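Local coordinates for DnaD-like replication protein (Streptococcus mutans UA159, PDB 2ZC2) that probably takes part in DNA replication as a member of the DnaB/DnaD family, and is represented here by a small all-helical domain that binds zinc, at residues E8-E11 against R12-R16; R63-R66 against H67-I70. One frame throughout, in Å; residues are numbered along the deposited sequence.

Overall arrangement
Starting from the N terminus, helix 5-14 comes first, and interaction 1 (8-11 with 12-16) joins its last turns to the residues that stop it. The chain then runs through helices 20-32 and 37-50 before interaction 2 (63-66 with 67-70) finishes helix 55-67 in the same way, just ahead of helix 73-76. Each contact is local and closes no long loop; the two follow in series, neither nested nor crossed. They lie on opposite sides of the chain's centre: the centres of interactions 1 and 2 are about 24 Å apart, and the nearest atoms of interactions 1 and 2 about 10 Å. Helix 37-50 meets both: D9 and F10 pack on it from interaction 1, W65 from interaction 2.

Interaction 1. Residues E8-E11 against R12-R16; sequences EDFE and RELGR. With ZN (zinc ion), chain F.
R12 reaches back along helix 5-14 to D9, three residues earlier, while the chain beyond R12 ends the helix in a Schellman motif around E11. With CG of R12 anti to its own backbone N (chi1 174°) and the chain bent at chi3, the guanidinium lies beside the D9 carboxylate and points the same way, the two planes 58° apart. NH1 of R12 gives a salt-bridged hydrogen bond of 3.0 Å to OD1 of D9, meeting that oxygen on its anti side and somewhat out of the carboxylate plane. Both carboxylate oxygens of D9 also bind a zinc ion, with OD2 at 2.3 Å from the metal, and OD2 accepts from R41 NE as well. The arginine is thus a second-shell partner of a metal ligand, and the metal and the two arginines together hold the carboxylate in place. R12 bridges two carboxylates, since its NE and NH2 grip E13 side-on. OE2 of E13 lies in the guanidinium plane and takes both nitrogens from the same face of its carboxylate, NE from well above that plane and NH2 on the anti side at 2.9 Å.

At the helix end, G15 takes a positive phi of 59° and turns the chain, so that R16 N donates to E11 O at 3.2 Å, while G15 N makes a weak bond to R12 O. On the helix side facing helices 37-50 and 55-67, L14 CD1 meets the F10 ring at its edge, 4.2 Å from F10 CD2. The E11 side chain runs out extended, and its OE2 accepts from L18 N. The returning R16 carbonyl comes alongside it, R16 O lying 3.3 Å from both CB and CG of E11.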
loop_
_atom_site.group_PDB
_atom_site.type_symbol
_atom_site.label_atom_id
_atom_site.label_comp_id
_atom_site.label_asym_id
_atom_site.label_seq_id
_atom_site.Cartn_x
_atom_site.Cartn_y
_atom_site.Cartn_z
ATOM N N GLU A 8 -2.979 10.402 1.858
ATOM C CA GLU A 8 -3.313 10.959 3.156
ATOM C C GLU A 8 -3.331 9.886 4.268
ATOM O O GLU A 8 -2.857 10.152 5.373
ATOM C CB GLU A 8 -4.649 11.692 3.014
ATOM C CG GLU A 8 -5.527 11.836 4.234
ATOM C CD GLU A 8 -6.949 12.326 3.830
ATOM O OE1 GLU A 8 -7.036 13.352 3.097
ATOM O OE2 GLU A 8 -7.971 11.678 4.241
ATOM N N ASP A 9 -3.838 8.685 3.960
ATOM C CA ASP A 9 -3.732 7.523 4.872
ATOM C C ASP A 9 -2.253 7.230 5.211
ATOM O O ASP A 9 -1.870 7.178 6.367
ATOM C CB ASP A 9 -4.444 6.315 4.257
ATOM C CG ASP A 9 -5.962 6.463 4.329
ATOM O OD1 ASP A 9 -6.384 7.302 5.147
ATOM O OD2 ASP A 9 -6.723 5.816 3.572
ATOM N N PHE A 10 -1.432 7.085 4.172
ATOM C CA PHE A 10 -0.012 6.832 4.332
ATOM C C PHE A 10 0.684 7.841 5.201
ATOM O O PHE A 10 1.426 7.478 6.088
ATOM C CB PHE A 10 0.649 6.763 2.958
ATOM C CG PHE A 10 0.669 5.353 2.370
ATOM C CD1 PHE A 10 -0.437 4.838 1.766
ATOM C CD2 PHE A 10 1.795 4.558 2.486
ATOM C CE1 PHE A 10 -0.445 3.547 1.262
ATOM C CE2 PHE A 10 1.833 3.290 1.988
ATOM C CZ PHE A 10 0.702 2.772 1.350
ATOM N N GLU A 11 0.436 9.133 4.953
ATOM C CA GLU A 11 1.156 10.184 5.663
ATOM C C GLU A 11 0.721 10.250 7.073
ATOM O O GLU A 11 1.540 10.424 7.966
ATOM C CB GLU A 11 0.943 11.511 4.946
ATOM C CG GLU A 11 1.682 11.501 3.635
ATOM C CD GLU A 11 1.566 12.813 2.825
ATOM O OE1 GLU A 11 0.538 13.533 2.949
ATOM O OE2 GLU A 11 2.503 13.071 2.031
ATOM N N ARG A 12 -0.566 9.990 7.333
ATOM C CA ARG A 12 -1.018 10.021 8.742
ATOM C C ARG A 12 -0.394 8.874 9.518
ATOM O O ARG A 12 0.068 9.060 10.634
ATOM C CB ARG A 12 -2.533 9.906 8.813
ATOM C CG ARG A 12 -3.117 9.788 10.232
ATOM C CD ARG A 12 -4.598 9.322 10.195
ATOM N NE ARG A 12 -4.676 7.940 9.752
ATOM C CZ ARG A 12 -5.313 7.549 8.659
ATOM N NH1 ARG A 12 -5.980 8.422 7.923
ATOM N NH2 ARG A 12 -5.299 6.278 8.311
ATOM N N GLU A 13 -0.395 7.655 8.950
ATOM C CA GLU A 13 0.148 6.513 9.704
ATOM C C GLU A 13 1.638 6.595 9.811
ATOM O O GLU A 13 2.227 6.161 10.842
ATOM C CB GLU A 13 -0.217 5.155 9.072
ATOM C CG GLU A 13 -1.744 4.814 9.019
ATOM C CD GLU A 13 -2.420 4.933 10.389
ATOM O OE1 GLU A 13 -1.728 4.821 11.456
ATOM O OE2 GLU A 13 -3.648 5.059 10.385
ATOM N N LEU A 14 2.274 7.064 8.724
ATOM C CA LEU A 14 3.753 7.182 8.726
ATOM C C LEU A 14 4.171 8.404 9.559
ATOM O O LEU A 14 5.310 8.527 9.967
ATOM C CB LEU A 14 4.343 7.207 7.275
ATOM C CG LEU A 14 4.303 5.859 6.484
ATOM C CD1 LEU A 14 4.886 5.901 5.045
ATOM C CD2 LEU A 14 5.049 4.779 7.225
ATOM N N GLY A 15 3.223 9.298 9.855
ATOM C CA GLY A 15 3.568 10.549 10.532
ATOM C C GLY A 15 4.574 11.435 9.773
ATOM O O GLY A 15 5.425 12.058 10.379
ATOM N N ARG A 16 4.483 11.483 8.456
ATOM C CA ARG A 16 5.422 12.274 7.674
ATOM C C ARG A 16 4.894 12.323 6.273
ATOM O O ARG A 16 4.053 11.512 5.891
ATOM C CB ARG A 16 6.833 11.640 7.672
ATOM C CG ARG A 16 6.908 10.258 6.954
ATOM C CD ARG A 16 8.293 9.590 7.123
ATOM N NE ARG A 16 8.415 8.301 6.425
ATOM C CZ ARG A 16 8.348 8.173 5.093
ATOM N NH1 ARG A 16 8.153 9.244 4.321
ATOM N NH2 ARG A 16 8.499 6.992 4.527
HETATM ZN ZN ZN F . -8.506 6.783 4.608
#

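Interaction 2. Residues R63-R66 against H67-I70; sequences RNWR and HEGI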
loop_
_atom_site.group_PDB
_atom_site.type_symbol
_atom_site.label_atom_id
_atom_site.label_comp_id
_atom_site.label_asym_id
_atom_site.label_seq_id
_atom_site.Cartn_x
_atom_site.Cartn_y
_atom_site.Cartn_z
ATOM N N ARG A 63 4.025 -7.074 -1.961
ATOM C CA ARG A 63 4.802 -8.043 -2.776
ATOM C C ARG A 63 4.421 -9.466 -2.493
ATOM O O ARG A 63 4.310 -10.267 -3.397
ATOM C CB ARG A 63 6.330 -7.902 -2.562
ATOM C CG ARG A 63 6.903 -6.816 -3.316
ATOM C CD ARG A 63 8.433 -6.960 -3.394
ATOM N NE ARG A 63 8.970 -7.110 -2.061
ATOM C CZ ARG A 63 9.364 -6.089 -1.306
ATOM N NH1 ARG A 63 9.316 -4.866 -1.782
ATOM N NH2 ARG A 63 9.864 -6.328 -0.097
ATOM N N ASN A 64 4.268 -9.818 -1.234
ATOM C CA ASN A 64 3.773 -11.153 -0.942
ATOM C C ASN A 64 2.406 -11.392 -1.618
ATOM O O ASN A 64 2.226 -12.424 -2.260
ATOM C CB ASN A 64 3.747 -11.424 0.560
ATOM C CG ASN A 64 2.997 -12.691 0.905
ATOM O OD1 ASN A 64 1.823 -12.637 1.323
ATOM N ND2 ASN A 64 3.649 -13.857 0.688
ATOM N N TRP A 65 1.481 -10.434 -1.545
ATOM C CA TRP A 65 0.187 -10.548 -2.258
ATOM C C TRP A 65 0.341 -10.630 -3.779
ATOM O O TRP A 65 -0.291 -11.453 -4.404
ATOM C CB TRP A 65 -0.804 -9.407 -1.896
ATOM C CG TRP A 65 -1.352 -9.511 -0.528
ATOM C CD1 TRP A 65 -1.389 -10.626 0.238
ATOM C CD2 TRP A 65 -1.908 -8.438 0.280
ATOM N NE1 TRP A 65 -1.927 -10.324 1.484
ATOM C CE2 TRP A 65 -2.268 -8.997 1.527
ATOM C CE3 TRP A 65 -2.107 -7.061 0.075
ATOM C CZ2 TRP A 65 -2.862 -8.231 2.567
ATOM C CZ3 TRP A 65 -2.692 -6.319 1.084
ATOM C CH2 TRP A 65 -3.064 -6.905 2.316
ATOM N N ARG A 66 1.185 -9.796 -4.376
ATOM C CA ARG A 66 1.408 -9.890 -5.812
ATOM C C ARG A 66 1.953 -11.249 -6.286
ATOM O O ARG A 66 1.614 -11.703 -7.389
ATOM C CB ARG A 66 2.339 -8.805 -6.286
ATOM C CG ARG A 66 2.461 -8.799 -7.809
ATOM C CD ARG A 66 3.679 -8.049 -8.314
ATOM N NE ARG A 66 3.434 -7.420 -9.623
ATOM C CZ ARG A 66 3.456 -8.034 -10.814
ATOM N NH1 ARG A 66 3.702 -9.342 -10.917
ATOM N NH2 ARG A 66 3.212 -7.319 -11.917
ATOM N N HIS A 67 2.800 -11.878 -5.459
ATOM C CA HIS A 67 3.408 -13.197 -5.746
ATOM C C HIS A 67 2.343 -14.247 -5.938
ATOM O O HIS A 67 2.536 -15.214 -6.689
ATOM C CB HIS A 67 4.294 -13.701 -4.576
ATOM C CG HIS A 67 5.687 -13.137 -4.556
ATOM N ND1 HIS A 67 6.216 -12.399 -5.594
ATOM C CD2 HIS A 67 6.676 -13.248 -3.632
ATOM C CE1 HIS A 67 7.461 -12.059 -5.299
ATOM N NE2 HIS A 67 7.764 -12.557 -4.114
ATOM N N GLU A 68 1.261 -14.078 -5.182
ATOM C CA GLU A 68 0.122 -14.984 -5.180
ATOM C C GLU A 68 -0.944 -14.540 -6.195
ATOM O O GLU A 68 -2.070 -15.032 -6.172
ATOM C CB GLU A 68 -0.474 -15.095 -3.770
ATOM C CG GLU A 68 0.531 -15.530 -2.718
ATOM C CD GLU A 68 0.148 -15.116 -1.293
ATOM O OE1 GLU A 68 -0.882 -14.405 -1.113
ATOM O OE2 GLU A 68 0.881 -15.491 -0.347
ATOM N N GLY A 69 -0.565 -13.628 -7.089
ATOM C CA GLY A 69 -1.451 -13.184 -8.154
ATOM C C GLY A 69 -2.569 -12.247 -7.700
ATOM O O GLY A 69 -3.466 -11.923 -8.506
ATOM N N ILE A 70 -2.488 -11.791 -6.437
ATOM C CA ILE A 70 -3.468 -10.870 -5.836
ATOM C C ILE A 70 -3.133 -9.391 -6.060
ATOM O O ILE A 70 -2.120 -8.862 -5.525
ATOM C CB ILE A 70 -3.666 -11.093 -4.308
ATOM C CG1 ILE A 70 -4.074 -12.536 -3.974
ATOM C CG2 ILE A 70 -4.715 -10.125 -3.775
ATOM C CD1 ILE A 70 -3.884 -12.873 -2.480
#
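H67 lays its imidazole over the carbonyl of R63, one turn back, at the end of helix 55-67, where a Schellman motif with G69 as its positive-phi residue stops the helix. H67 CG sits beside its own backbone N (chi1 -82°), which carries the ring back across that carbonyl: R63 O lies 3.4 Å above one face of the H67 ring, toward the rim, while it also accepts the backbone H67 N. N64 and E68 meet four residues apart. A first torsion that sets CG of N64 opposite its backbone N (chi1 169°) brings the amide beside the E68 carboxylate. The glutamate, extended beyond CG, swings that carboxylate across the amide with the planes nearly perpendicular; E68 OE2 comes 3.4 Å from both ND2 and OD1 of N64. The other oxygen, E68 OE1, lies at the edge of the W65 indole, 4.0 Å from W65 CD1.

W65 itself turns its indole onto helix 37-50, against L39, S42 and A43. W65 CB sits 4.1 Å from I70 CB, and I70 CD1 comes obliquely to the indole. I70 continues onto Q75 and V76 of helix 73-76.

The motif's two backbone bonds are I70 N to W65 O at 3.0 Å and G69 N to R66 O at 2.9 Å. Chemically, the stop is therefore set by main-chain bonds and a glycine turn, with W65 and I70 in apolar contact and the N64, H67 and E68 side chains at the surface.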